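Local atomic coordinates of Alpha/beta hydrolase fold protein (Chitinophaga pinensis, PDB entry 4PW0), a protein that probably acts as a hydrolase of the alpha/beta hydrolase fold, with a likely Ser-His-Asp triad and a substrate not yet established. Residues N9-A14 with A27-G32; W52-T57 with L184-T189; D36-C41 with L99-F104; K129-G134 with S274-F279. All coordinates share one frame; numbering follows the deposited sequence.

Contact 1: residues N9-A14 with A27-G32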
loop_
_atom_site.group_PDB
_atom_site.type_symbol
_atom_site.label_atom_id
_atom_site.label_comp_id
_atom_site.label_asym_id
_atom_site.label_seq_id
_atom_site.Cartn_x
_atom_site.Cartn_y
_atom_site.Cartn_z
ATOM N N ASN A 9 29.425 -1.116 -3.644
ATOM C CA ASN A 9 29.533 -0.736 -2.218
ATOM C C ASN A 9 28.143 -0.699 -1.567
ATOM O O ASN A 9 27.107 -0.348 -2.181
ATOM C CB ASN A 9 30.136 0.643 -2.027
ATOM C CG ASN A 9 31.643 0.669 -2.139
ATOM O OD1 ASN A 9 32.376 -0.160 -1.587
ATOM N ND2 ASN A 9 32.111 1.688 -2.771
ATOM N N ASP A 10 28.132 -1.130 -0.326
ATOM C CA ASP A 10 26.921 -1.123 0.454
ATOM C C ASP A 10 26.919 0.048 1.408
ATOM O O ASP A 10 27.802 0.910 1.395
ATOM C CB ASP A 10 26.717 -2.473 1.160
ATOM C CG ASP A 10 27.657 -2.709 2.305
ATOM O OD1 ASP A 10 28.569 -1.897 2.500
ATOM O OD2 ASP A 10 27.498 -3.743 3.031
ATOM N N HIS A 11 25.861 0.139 2.226
ATOM C CA HIS A 11 25.738 1.291 3.074
ATOM C C HIS A 11 26.943 1.464 4.009
ATOM O O HIS A 11 27.452 2.561 4.233
ATOM C CB HIS A 11 24.455 1.197 3.883
ATOM C CG HIS A 11 24.157 2.447 4.619
ATOM N ND1 HIS A 11 23.436 3.506 4.064
ATOM C CD2 HIS A 11 24.580 2.857 5.828
ATOM C CE1 HIS A 11 23.436 4.503 4.931
ATOM N NE2 HIS A 11 24.083 4.121 6.021
ATOM N N ALA A 12 27.419 0.366 4.600
ATOM C CA ALA A 12 28.502 0.458 5.556
ATOM C C ALA A 12 29.836 0.830 4.900
ATOM O O ALA A 12 30.632 1.487 5.532
ATOM C CB ALA A 12 28.659 -0.876 6.267
ATOM N N THR A 13 30.043 0.427 3.634
ATOM C CA THR A 13 31.360 0.559 3.005
ATOM C C THR A 13 31.489 1.668 1.974
ATOM O O THR A 13 32.618 2.051 1.634
ATOM C CB THR A 13 31.792 -0.779 2.379
ATOM O OG1 THR A 13 30.925 -1.146 1.305
ATOM C CG2 THR A 13 31.808 -1.870 3.394
ATOM N N ALA A 14 30.380 2.237 1.493
ATOM C CA ALA A 14 30.471 3.249 0.450
ATOM C C ALA A 14 31.232 4.484 0.998
ATOM O O ALA A 14 30.867 5.040 2.012
ATOM C CB ALA A 14 29.077 3.645 -0.031
ATOM N N ALA A 27 28.752 16.649 0.053
ATOM C CA ALA A 27 29.108 15.319 0.467
ATOM C C ALA A 27 27.997 14.325 0.054
ATOM O O ALA A 27 26.797 14.594 0.213
ATOM C CB ALA A 27 29.309 15.265 1.980
ATOM N N TYR A 28 28.404 13.166 -0.466
ATOM C CA TYR A 28 27.457 12.185 -0.930
ATOM C C TYR A 28 28.060 10.805 -0.930
ATOM O O TYR A 28 29.285 10.632 -0.778
ATOM C CB TYR A 28 26.943 12.550 -2.323
ATOM C CG TYR A 28 27.963 12.365 -3.431
ATOM C CD1 TYR A 28 28.915 13.346 -3.684
ATOM C CD2 TYR A 28 27.973 11.226 -4.224
ATOM C CE1 TYR A 28 29.838 13.184 -4.729
ATOM C CE2 TYR A 28 28.897 11.051 -5.234
ATOM C CZ TYR A 28 29.810 12.055 -5.482
ATOM O OH TYR A 28 30.732 11.851 -6.502
ATOM N N ARG A 29 27.197 9.833 -1.075
ATOM C CA ARG A 29 27.579 8.439 -1.294
ATOM C C ARG A 29 26.774 7.826 -2.408
ATOM O O ARG A 29 25.608 8.171 -2.640
ATOM C CB ARG A 29 27.484 7.608 -0.007
ATOM C CG ARG A 29 28.185 8.181 1.188
ATOM C CD ARG A 29 28.155 7.288 2.402
ATOM N NE ARG A 29 28.637 7.948 3.582
ATOM C CZ ARG A 29 28.162 7.809 4.812
ATOM N NH1 ARG A 29 27.114 7.013 5.048
ATOM N NH2 ARG A 29 28.701 8.497 5.782
ATOM N N SER A 30 27.400 6.915 -3.130
ATOM C CA SER A 30 26.771 6.193 -4.211
ATOM C C SER A 30 26.811 4.712 -3.878
ATOM O O SER A 30 27.888 4.137 -3.607
ATOM C CB SER A 30 27.444 6.478 -5.553
ATOM O OG SER A 30 26.772 5.851 -6.610
ATOM N N LEU A 31 25.629 4.115 -3.799
ATOM C CA LEU A 31 25.482 2.717 -3.479
ATOM C C LEU A 31 25.027 1.939 -4.660
ATOM O O LEU A 31 24.329 2.432 -5.553
ATOM C CB LEU A 31 24.484 2.500 -2.342
ATOM C CG LEU A 31 24.941 2.830 -0.932
ATOM C CD1 LEU A 31 25.362 4.259 -0.711
ATOM C CD2 LEU A 31 23.835 2.457 0.060
ATOM N N GLY A 32 25.407 0.653 -4.646
ATOM C CA GLY A 32 25.047 -0.217 -5.758
ATOM C C GLY A 32 25.944 0.000 -6.973
ATOM O O GLY A 32 26.859 0.836 -6.976
HETATM O O HOH W 1 30.598 3.920 -3.595
HETATM O O HOH W 2 26.169 4.886 3.312
#
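The backbones of Asn9 and Gly32 meet through one nearly straight hydrogen bond, Gly32 N to Asn9 O at 3.2 Å (N-H...O angle 176°), with the donor in the carbonyl plane. The loop 9-14 curls over the end of strand 24-31. Leu31 fills the curl: its CD1 packs on Ala14 CB at 3.8 Å, while CD2 reaches His11 CA, also at 3.8 Å. The branches get there because CG lies beside the backbone N and anti to the carbonyl carbon (chi1 -76°). With an alanine here, both methyl branches would be gone, and a gap would probably open between His11 and Ala14. Two residues back along the strand, Arg29 lays its CD against Ala14 O at 3.5 Å; its guanidinium forms a salt bridge with Asp50. In the modelled conformer of Asn9, water 1 joins its ND2 to Ser30 O; water 2, over one face of the His11 ring, donates a hydrogen bond to His11 O and accepts one from Arg29 NH1. The curl is held by Asp10 OD1, which takes Thr13 N at 3.0 Å and Thr13 OG1 from opposite faces of the carboxylate plane. Acceptance from the backbone N three residues on makes this an Asx motif.

Contact 2: residues W52-T57 with L184-T189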
loop_
_atom_site.group_PDB
_atom_site.type_symbol
_atom_site.label_atom_id
_atom_site.label_comp_id
_atom_site.label_asym_id
_atom_site.label_seq_id
_atom_site.Cartn_x
_atom_site.Cartn_y
_atom_site.Cartn_z
ATOM N N TRP A 52 20.184 7.427 7.205
ATOM C CA TRP A 52 19.547 6.481 6.315
ATOM C C TRP A 52 19.628 5.064 6.875
ATOM O O TRP A 52 20.689 4.651 7.364
ATOM C CB TRP A 52 20.138 6.531 4.897
ATOM C CG TRP A 52 19.809 7.779 4.155
ATOM C CD1 TRP A 52 20.663 8.839 3.889
ATOM C CD2 TRP A 52 18.551 8.129 3.591
ATOM N NE1 TRP A 52 19.988 9.836 3.230
ATOM C CE2 TRP A 52 18.701 9.411 3.001
ATOM C CE3 TRP A 52 17.303 7.495 3.507
ATOM C CZ2 TRP A 52 17.633 10.086 2.407
ATOM C CZ3 TRP A 52 16.262 8.148 2.891
ATOM C CH2 TRP A 52 16.430 9.442 2.353
ATOM N N ASP A 53 18.544 4.313 6.742
ATOM C CA ASP A 53 18.468 2.945 7.238
ATOM C C ASP A 53 19.216 2.060 6.248
ATOM O O ASP A 53 18.838 1.978 5.078
ATOM C CB ASP A 53 17.000 2.556 7.289
ATOM C CG ASP A 53 16.727 1.205 7.884
ATOM O OD1 ASP A 53 17.664 0.363 8.060
ATOM O OD2 ASP A 53 15.518 0.996 8.205
ATOM N N PRO A 54 20.297 1.387 6.735
ATOM C CA PRO A 54 21.004 0.495 5.809
ATOM C C PRO A 54 20.165 -0.615 5.200
ATOM O O PRO A 54 20.396 -0.988 4.053
ATOM C CB PRO A 54 22.111 -0.117 6.686
ATOM C CG PRO A 54 21.685 0.047 8.078
ATOM C CD PRO A 54 20.819 1.304 8.116
ATOM N N LEU A 55 19.121 -1.091 5.889
ATOM C CA LEU A 55 18.272 -2.073 5.231
ATOM C C LEU A 55 17.590 -1.532 3.990
ATOM O O LEU A 55 17.383 -2.230 3.006
ATOM C CB LEU A 55 17.204 -2.626 6.175
ATOM C CG LEU A 55 17.575 -3.779 7.042
ATOM C CD1 LEU A 55 16.438 -4.261 7.893
ATOM C CD2 LEU A 55 18.128 -4.938 6.224
ATOM N N ILE A 56 17.229 -0.244 4.054
ATOM C CA ILE A 56 16.543 0.368 2.953
ATOM C C ILE A 56 17.497 0.736 1.833
ATOM O O ILE A 56 17.250 0.427 0.650
ATOM C CB ILE A 56 15.748 1.585 3.455
ATOM C CG1 ILE A 56 14.666 1.092 4.439
ATOM C CG2 ILE A 56 15.130 2.300 2.277
ATOM C CD1 ILE A 56 13.831 2.202 5.059
ATOM N N THR A 57 18.617 1.359 2.200
ATOM C CA THR A 57 19.540 1.740 1.140
ATOM C C THR A 57 20.246 0.523 0.521
ATOM O O THR A 57 20.400 0.501 -0.702
ATOM C CB THR A 57 20.583 2.737 1.626
ATOM O OG1 THR A 57 21.343 2.168 2.694
ATOM C CG2 THR A 57 19.952 4.070 2.047
ATOM N N LEU A 184 21.275 1.878 12.736
ATOM C CA LEU A 184 22.018 3.146 12.508
ATOM C C LEU A 184 23.433 3.099 13.100
ATOM O O LEU A 184 24.276 3.935 12.777
ATOM C CB LEU A 184 21.285 4.356 13.079
ATOM C CG LEU A 184 19.935 4.597 12.372
ATOM C CD1 LEU A 184 19.309 5.851 12.928
ATOM C CD2 LEU A 184 20.009 4.703 10.876
ATOM N N TYR A 185 23.699 2.060 13.917
ATOM C CA TYR A 185 25.037 1.784 14.491
ATOM C C TYR A 185 25.986 1.074 13.515
ATOM O O TYR A 185 27.224 0.997 13.768
ATOM C CB TYR A 185 24.894 1.019 15.784
ATOM C CG TYR A 185 26.047 0.962 16.826
ATOM C CD1 TYR A 185 26.518 2.110 17.442
ATOM C CD2 TYR A 185 26.543 -0.260 17.272
ATOM C CE1 TYR A 185 27.502 2.048 18.447
ATOM C CE2 TYR A 185 27.513 -0.332 18.265
ATOM C CZ TYR A 185 28.013 0.810 18.821
ATOM O OH TYR A 185 28.985 0.754 19.843
ATOM N N GLU A 186 25.423 0.505 12.483
ATOM C CA GLU A 186 26.150 -0.357 11.579
ATOM C C GLU A 186 27.277 0.353 10.851
ATOM O O GLU A 186 28.323 -0.296 10.615
ATOM C CB GLU A 186 25.234 -1.033 10.562
ATOM C CG GLU A 186 25.946 -2.196 9.852
ATOM C CD GLU A 186 25.628 -2.372 8.426
ATOM O OE1 GLU A 186 25.106 -1.457 7.795
ATOM O OE2 GLU A 186 25.918 -3.452 7.916
ATOM N N ARG A 187 27.100 1.645 10.536
ATOM C CA ARG A 187 28.155 2.410 9.879
ATOM C C ARG A 187 29.171 2.700 10.928
ATOM O O ARG A 187 28.971 3.574 11.811
ATOM C CB ARG A 187 27.602 3.708 9.242
ATOM C CG ARG A 187 28.590 4.633 8.562
ATOM C CD ARG A 187 28.791 4.362 7.090
ATOM N NE ARG A 187 29.864 5.190 6.541
ATOM C CZ ARG A 187 30.191 5.185 5.252
ATOM N NH1 ARG A 187 29.561 4.410 4.390
ATOM N NH2 ARG A 187 31.146 5.982 4.840
ATOM N N THR A 188 30.325 2.039 10.790
ATOM C CA THR A 188 31.390 2.188 11.798
ATOM C C THR A 188 32.472 3.192 11.422
ATOM O O THR A 188 33.121 3.813 12.258
ATOM C CB THR A 188 32.097 0.859 12.026
ATOM O OG1 THR A 188 32.681 0.387 10.799
ATOM C CG2 THR A 188 31.128 -0.165 12.544
ATOM N N THR A 189 32.663 3.353 10.125
ATOM C CA THR A 189 33.822 4.005 9.601
ATOM C C THR A 189 33.465 5.166 8.660
ATOM O O THR A 189 32.518 5.001 7.842
ATOM C CB THR A 189 34.627 2.919 8.891
ATOM O OG1 THR A 189 34.866 1.844 9.836
ATOM C CG2 THR A 189 35.910 3.463 8.377
#
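Leu184 meets the turn that leads into helix 54-61, and its side chain is the one to follow. From CB, CG leaves beside the backbone N and anti to the carbonyl carbon (chi1 -64°), and of the two methyl branches CD2 does the touching. CD2 comes to 3.6 Å from Trp52 O, then lies 4.3 Å from Asp53 CA and, more loosely, 4.5 Å from Pro54 CD, so a single methyl spans three consecutive residues. The second touch is made by Glu186, whose chain bends at chi2 (-143°) and runs antiparallel to Pro54 as the two pass. Its OE1 rests 3.5 Å from Pro54 CB and is also close to CG of the same ring. No hydrogen bond joins the two segments; the polar link nearby is the salt bridge from Asp53 OD2 to Arg183, one residue before Leu184. The other carboxylate oxygen, Asp53 OD1, accepts Leu55 N at 3.0 Å from well above the carboxylate plane. Holding Asp53 by both oxygens probably limits its rotation. Asp53 thus caps the helix while Arg183 ties it to helix 171-184, and Pro54 occupies the first helical position: an N-cap followed by proline, at the start of helix 54-61.

Contact 3: residues D36-C41 with L99-F104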
loop_
_atom_site.group_PDB
_atom_site.type_symbol
_atom_site.label_atom_id
_atom_site.label_comp_id
_atom_site.label_asym_id
_atom_site.label_seq_id
_atom_site.Cartn_x
_atom_site.Cartn_y
_atom_site.Cartn_z
ATOM N N ASP A 36 21.470 3.477 -15.293
ATOM C CA ASP A 36 21.050 4.556 -16.183
ATOM C C ASP A 36 20.062 5.523 -15.549
ATOM O O ASP A 36 20.026 6.697 -15.908
ATOM C CB ASP A 36 20.400 3.974 -17.434
ATOM C CG ASP A 36 21.415 3.500 -18.461
ATOM O OD1 ASP A 36 22.655 3.747 -18.338
ATOM O OD2 ASP A 36 20.935 2.879 -19.413
ATOM N N ILE A 37 19.252 5.022 -14.623
ATOM C CA ILE A 37 18.253 5.855 -13.938
ATOM C C ILE A 37 18.462 5.649 -12.429
ATOM O O ILE A 37 17.856 4.753 -11.822
ATOM C CB ILE A 37 16.815 5.546 -14.336
ATOM C CG1 ILE A 37 16.638 5.660 -15.856
ATOM C CG2 ILE A 37 15.853 6.496 -13.639
ATOM C CD1 ILE A 37 15.342 5.060 -16.336
ATOM N N PRO A 38 19.336 6.465 -11.836
ATOM C CA PRO A 38 19.613 6.304 -10.413
ATOM C C PRO A 38 18.398 6.785 -9.571
ATOM O O PRO A 38 17.543 7.531 -10.066
ATOM C CB PRO A 38 20.812 7.226 -10.165
ATOM C CG PRO A 38 21.313 7.611 -11.518
ATOM C CD PRO A 38 20.144 7.550 -12.437
ATOM N N LEU A 39 18.390 6.355 -8.304
ATOM C CA LEU A 39 17.417 6.842 -7.317
ATOM C C LEU A 39 18.163 7.829 -6.437
ATOM O O LEU A 39 19.141 7.465 -5.751
ATOM C CB LEU A 39 16.931 5.676 -6.475
ATOM C CG LEU A 39 15.973 6.070 -5.360
ATOM C CD1 LEU A 39 14.684 6.674 -5.900
ATOM C CD2 LEU A 39 15.686 4.864 -4.477
ATOM N N ILE A 40 17.706 9.069 -6.442
ATOM C CA ILE A 40 18.277 10.121 -5.587
ATOM C C ILE A 40 17.388 10.271 -4.336
ATOM O O ILE A 40 16.180 10.417 -4.453
ATOM C CB ILE A 40 18.327 11.501 -6.273
ATOM C CG1 ILE A 40 18.863 11.414 -7.713
ATOM C CG2 ILE A 40 19.145 12.491 -5.441
ATOM C CD1 ILE A 40 20.260 10.856 -7.815
ATOM N N CYS A 41 18.011 10.231 -3.177
ATOM C CA CYS A 41 17.334 10.212 -1.884
ATOM C C CYS A 41 17.514 11.519 -1.146
ATOM O O CYS A 41 18.623 12.074 -1.092
ATOM C CB CYS A 41 17.846 9.046 -1.021
ATOM S SG CYS A 41 17.600 7.437 -1.777
ATOM N N LEU A 99 26.852 16.064 -10.964
ATOM C CA LEU A 99 27.220 14.652 -11.113
ATOM C C LEU A 99 26.981 14.100 -12.532
ATOM O O LEU A 99 27.324 12.952 -12.830
ATOM C CB LEU A 99 26.452 13.779 -10.118
ATOM C CG LEU A 99 26.772 13.926 -8.641
ATOM C CD1 LEU A 99 25.842 12.981 -7.893
ATOM C CD2 LEU A 99 28.224 13.594 -8.356
ATOM N N GLY A 100 26.328 14.876 -13.371
ATOM C CA GLY A 100 26.019 14.463 -14.744
ATOM C C GLY A 100 24.719 13.667 -14.881
ATOM O O GLY A 100 24.483 13.016 -15.915
ATOM N N ILE A 101 23.879 13.714 -13.830
ATOM C CA ILE A 101 22.649 12.928 -13.828
ATOM C C ILE A 101 21.522 13.822 -14.314
ATOM O O ILE A 101 21.256 14.860 -13.721
ATOM C CB ILE A 101 22.375 12.317 -12.443
ATOM C CG1 ILE A 101 23.544 11.422 -12.023
ATOM C CG2 ILE A 101 21.035 11.594 -12.438
ATOM C CD1 ILE A 101 23.544 11.018 -10.567
ATOM N N ARG A 102 20.891 13.421 -15.424
ATOM C CA ARG A 102 19.877 14.189 -16.150
ATOM C C ARG A 102 18.457 13.688 -15.985
ATOM O O ARG A 102 17.514 14.386 -16.324
ATOM C CB ARG A 102 20.177 14.130 -17.675
ATOM C CG ARG A 102 21.555 14.631 -18.097
ATOM C CD ARG A 102 21.934 15.929 -17.384
ATOM N NE ARG A 102 21.616 17.144 -18.148
ATOM C CZ ARG A 102 20.871 18.178 -17.723
ATOM N NH1 ARG A 102 20.274 18.182 -16.515
ATOM N NH2 ARG A 102 20.690 19.223 -18.534
ATOM N N TYR A 103 18.328 12.437 -15.541
ATOM C CA TYR A 103 17.020 11.769 -15.472
ATOM C C TYR A 103 17.133 10.740 -14.364
ATOM O O TYR A 103 18.068 9.915 -14.338
ATOM C CB TYR A 103 16.716 11.096 -16.793
ATOM C CG TYR A 103 15.287 10.591 -16.962
ATOM C CD1 TYR A 103 14.193 11.453 -16.804
ATOM C CD2 TYR A 103 15.041 9.258 -17.285
ATOM C CE1 TYR A 103 12.896 11.003 -16.988
ATOM C CE2 TYR A 103 13.758 8.802 -17.476
ATOM C CZ TYR A 103 12.701 9.666 -17.325
ATOM O OH TYR A 103 11.442 9.167 -17.539
ATOM N N PHE A 104 16.196 10.793 -13.412
ATOM C CA PHE A 104 16.393 9.998 -12.211
ATOM C C PHE A 104 15.061 9.827 -11.491
ATOM O O PHE A 104 14.128 10.560 -11.731
ATOM C CB PHE A 104 17.430 10.684 -11.287
ATOM C CG PHE A 104 17.165 12.147 -11.041
ATOM C CD1 PHE A 104 17.684 13.114 -11.895
ATOM C CD2 PHE A 104 16.400 12.582 -9.970
ATOM C CE1 PHE A 104 17.465 14.461 -11.688
ATOM C CE2 PHE A 104 16.184 13.919 -9.752
ATOM C CZ PHE A 104 16.723 14.876 -10.614
HETATM O O HOH W 3 20.034 9.226 -15.967
#
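In the central sheet of the alpha/beta hydrolase fold, strands 39-42 and 104-109 run parallel as neighbours, and this contact lies where both begin. Helix 85-98 ends just before, in a Schellman motif with Gly100 at positive phi, and the chain then turns through Ile101 and Tyr103 into the second strand. Pro38 sits against this turn: its CG meets Ile101 CG2 at 4.1 Å, the two side chains passing antiparallel, and its CD approaches Tyr103 O at 3.7 Å. Beside it, Ile37 and Tyr103 run alongside with the same heading, Ile37 CG1 4.2 Å from Tyr103 CD2. The other branch of Ile37, CG2, packs on the backbone at Phe104 CA, 3.8 Å away. Two residues on from Pro38, Ile40 in the conformer given reaches Ile101 CD1 with its own CD1, and Ile96 of helix 85-98 packs against Ile40, Ile101 and Phe104. The ring of Phe104 stands between its backbone N and carbonyl carbon (chi1 49°), which brings it obliquely against Ile40, whose CG1, in that same conformer, is 3.5 Å from Phe104 CD2. At the outer end, water 3 donates to Asp36 O at 2.5 Å and Tyr103 O at 2.6 Å, short for water bonds.

Contact 4: residues K129-G134 with S274-F279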
loop_
_atom_site.group_PDB
_atom_site.type_symbol
_atom_site.label_atom_id
_atom_site.label_comp_id
_atom_site.label_asym_id
_atom_site.label_seq_id
_atom_site.Cartn_x
_atom_site.Cartn_y
_atom_site.Cartn_z
ATOM N N LYS A 129 10.103 8.639 -11.570
ATOM C CA LYS A 129 9.130 8.245 -10.536
ATOM C C LYS A 129 9.516 8.884 -9.208
ATOM O O LYS A 129 10.683 9.204 -8.958
ATOM C CB LYS A 129 9.129 6.724 -10.370
ATOM C CG LYS A 129 8.706 5.981 -11.650
ATOM C CD LYS A 129 8.610 4.476 -11.439
ATOM C CE LYS A 129 8.379 3.722 -12.694
ATOM N NZ LYS A 129 8.245 2.274 -12.597
ATOM N N ILE A 130 8.505 9.012 -8.352
ATOM C CA ILE A 130 8.642 9.714 -7.073
ATOM C C ILE A 130 8.149 8.823 -5.931
ATOM O O ILE A 130 7.060 8.250 -6.011
ATOM C CB ILE A 130 7.783 10.990 -7.086
ATOM C CG1 ILE A 130 8.162 11.885 -8.272
ATOM C CG2 ILE A 130 7.823 11.738 -5.772
ATOM C CD1 ILE A 130 7.228 13.070 -8.434
ATOM N N ILE A 131 8.939 8.767 -4.849
ATOM C CA ILE A 131 8.508 8.139 -3.587
ATOM C C ILE A 131 8.504 9.221 -2.508
ATOM O O ILE A 131 9.501 9.929 -2.351
ATOM C CB ILE A 131 9.445 7.001 -3.176
ATOM C CG1 ILE A 131 9.538 5.960 -4.287
ATOM C CG2 ILE A 131 8.975 6.381 -1.863
ATOM C CD1 ILE A 131 10.863 5.232 -4.302
ATOM N N ILE A 132 7.388 9.335 -1.782
ATOM C CA ILE A 132 7.207 10.289 -0.699
ATOM C C ILE A 132 6.930 9.479 0.559
ATOM O O ILE A 132 5.963 8.717 0.587
ATOM C CB ILE A 132 6.057 11.274 -0.956
ATOM C CG1 ILE A 132 6.321 12.100 -2.193
ATOM C CG2 ILE A 132 5.820 12.147 0.280
ATOM C CD1 ILE A 132 5.145 12.927 -2.646
ATOM N N VAL A 133 7.752 9.679 1.582
ATOM C CA VAL A 133 7.583 8.984 2.871
ATOM C C VAL A 133 7.399 10.027 3.957
ATOM O O VAL A 133 8.197 10.961 4.052
ATOM C CB VAL A 133 8.781 8.102 3.219
ATOM C CG1 VAL A 133 8.541 7.349 4.507
ATOM C CG2 VAL A 133 9.121 7.176 2.060
ATOM N N GLY A 134 6.369 9.875 4.789
ATOM C CA GLY A 134 6.274 10.714 5.970
ATOM C C GLY A 134 6.214 12.199 5.681
ATOM O O GLY A 134 6.931 12.983 6.343
ATOM N N SER A 274 10.320 -3.983 -0.372
ATOM C CA SER A 274 9.553 -4.830 -1.283
ATOM C C SER A 274 8.582 -4.034 -2.149
ATOM O O SER A 274 8.497 -4.188 -3.382
ATOM C CB SER A 274 8.810 -5.880 -0.511
ATOM O OG SER A 274 8.024 -6.671 -1.396
ATOM N N GLN A 275 7.892 -3.121 -1.488
ATOM C CA GLN A 275 6.919 -2.294 -2.214
ATOM C C GLN A 275 7.572 -1.332 -3.187
ATOM O O GLN A 275 7.087 -1.173 -4.340
ATOM C CB GLN A 275 6.048 -1.536 -1.225
ATOM C CG GLN A 275 5.152 -2.427 -0.435
ATOM C CD GLN A 275 4.146 -1.648 0.371
ATOM O OE1 GLN A 275 4.375 -0.523 0.743
ATOM N NE2 GLN A 275 3.011 -2.329 0.677
ATOM N N THR A 276 8.643 -0.675 -2.725
ATOM C CA THR A 276 9.356 0.346 -3.495
ATOM C C THR A 276 10.103 -0.247 -4.694
ATOM O O THR A 276 10.126 0.345 -5.788
ATOM C CB THR A 276 10.348 1.130 -2.577
ATOM O OG1 THR A 276 9.610 1.745 -1.535
ATOM C CG2 THR A 276 11.054 2.220 -3.349
ATOM N N GLU A 277 10.701 -1.423 -4.491
ATOM C CA GLU A 277 11.396 -2.077 -5.577
ATOM C C GLU A 277 10.432 -2.415 -6.711
ATOM O O GLU A 277 10.752 -2.185 -7.897
ATOM C CB GLU A 277 12.106 -3.321 -5.022
ATOM C CG GLU A 277 12.764 -4.209 -6.006
ATOM C CD GLU A 277 13.434 -5.304 -5.197
ATOM O OE1 GLU A 277 12.729 -5.961 -4.375
ATOM O OE2 GLU A 277 14.658 -5.442 -5.319
ATOM N N TYR A 278 9.246 -2.950 -6.408
ATOM C CA TYR A 278 8.279 -3.174 -7.424
ATOM C C TYR A 278 7.867 -1.887 -8.141
ATOM O O TYR A 278 7.769 -1.805 -9.385
ATOM C CB TYR A 278 7.024 -3.938 -6.904
ATOM C CG TYR A 278 6.042 -4.190 -8.003
ATOM C CD1 TYR A 278 6.177 -5.316 -8.840
ATOM C CD2 TYR A 278 5.058 -3.278 -8.313
ATOM C CE1 TYR A 278 5.318 -5.476 -9.894
ATOM C CE2 TYR A 278 4.223 -3.430 -9.410
ATOM C CZ TYR A 278 4.370 -4.559 -10.191
ATOM O OH TYR A 278 3.562 -4.693 -11.311
ATOM N N PHE A 279 7.554 -0.869 -7.339
ATOM C CA PHE A 279 7.151 0.392 -7.890
ATOM C C PHE A 279 8.184 0.913 -8.905
ATOM O O PHE A 279 7.826 1.274 -10.006
ATOM C CB PHE A 279 6.931 1.390 -6.761
ATOM C CG PHE A 279 6.691 2.809 -7.218
ATOM C CD1 PHE A 279 5.495 3.169 -7.830
ATOM C CD2 PHE A 279 7.644 3.782 -7.024
ATOM C CE1 PHE A 279 5.266 4.482 -8.232
ATOM C CE2 PHE A 279 7.431 5.096 -7.418
ATOM C CZ PHE A 279 6.245 5.429 -8.018
#
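A buried lysine that reaches the C-terminal end of a helix is the striking feature here: Lys129 stretches out from strand 127-133 and gives its NZ to Phe279 O at 2.8 Å, the donor lying in the carbonyl plane. NZ also bonds to the carbonyl oxygens of Leu280 and Tyr283, which places the ammonium group among the carbonyls that end helix 269-282, where the helix dipole would probably favour its positive charge. The chain reaches that far because it is fully extended beyond CG, and on the way its CD passes over one face of the Phe279 ring, 4.2 Å above the plane and toward the rim. Lys129 CB meets the ring at CE2, 3.8 Å away. A methionine in its place would probably leave these helix-end carbonyls without their shared donor. Phe279 itself swings in toward the strand with CG anti to its backbone N (chi1 172°), bringing CE2 to 3.5 Å from Ile130 O and 3.9 Å from Ile131 CG1. In the conformer given, the hydroxyl of Thr276, one turn earlier, bonds back to Phe272 O. The short segments run nearly antiparallel (162°) with axes 10.3 Å apart, the layering of helix on central sheet that characterises the alpha/beta hydrolase fold.

Overall arrangement
Starting at the N terminus, contact 1 closes a short loop through strand 17-21, tying the first residues to strand 24-31 near the sheet's edge. Contact 3 opens next, and its 36-41 and 99-104 segments enclose residues 52-57; contact 2 starts inside that loop but closes far beyond it at 184-189, so the two cross. Contact 4 opens at 129-134, inside the span of contact 2, and closes at 274-279, crossing it in turn. Contacts 1, 3 and 4 all reach the same sheet, whereas contact 2 joins helix 54-61 to the loop after helix 171-184. Arg187 of contact 2 bonds back to His11 O and Ala14 O, and Trp52 packs on Cys41 of contact 3.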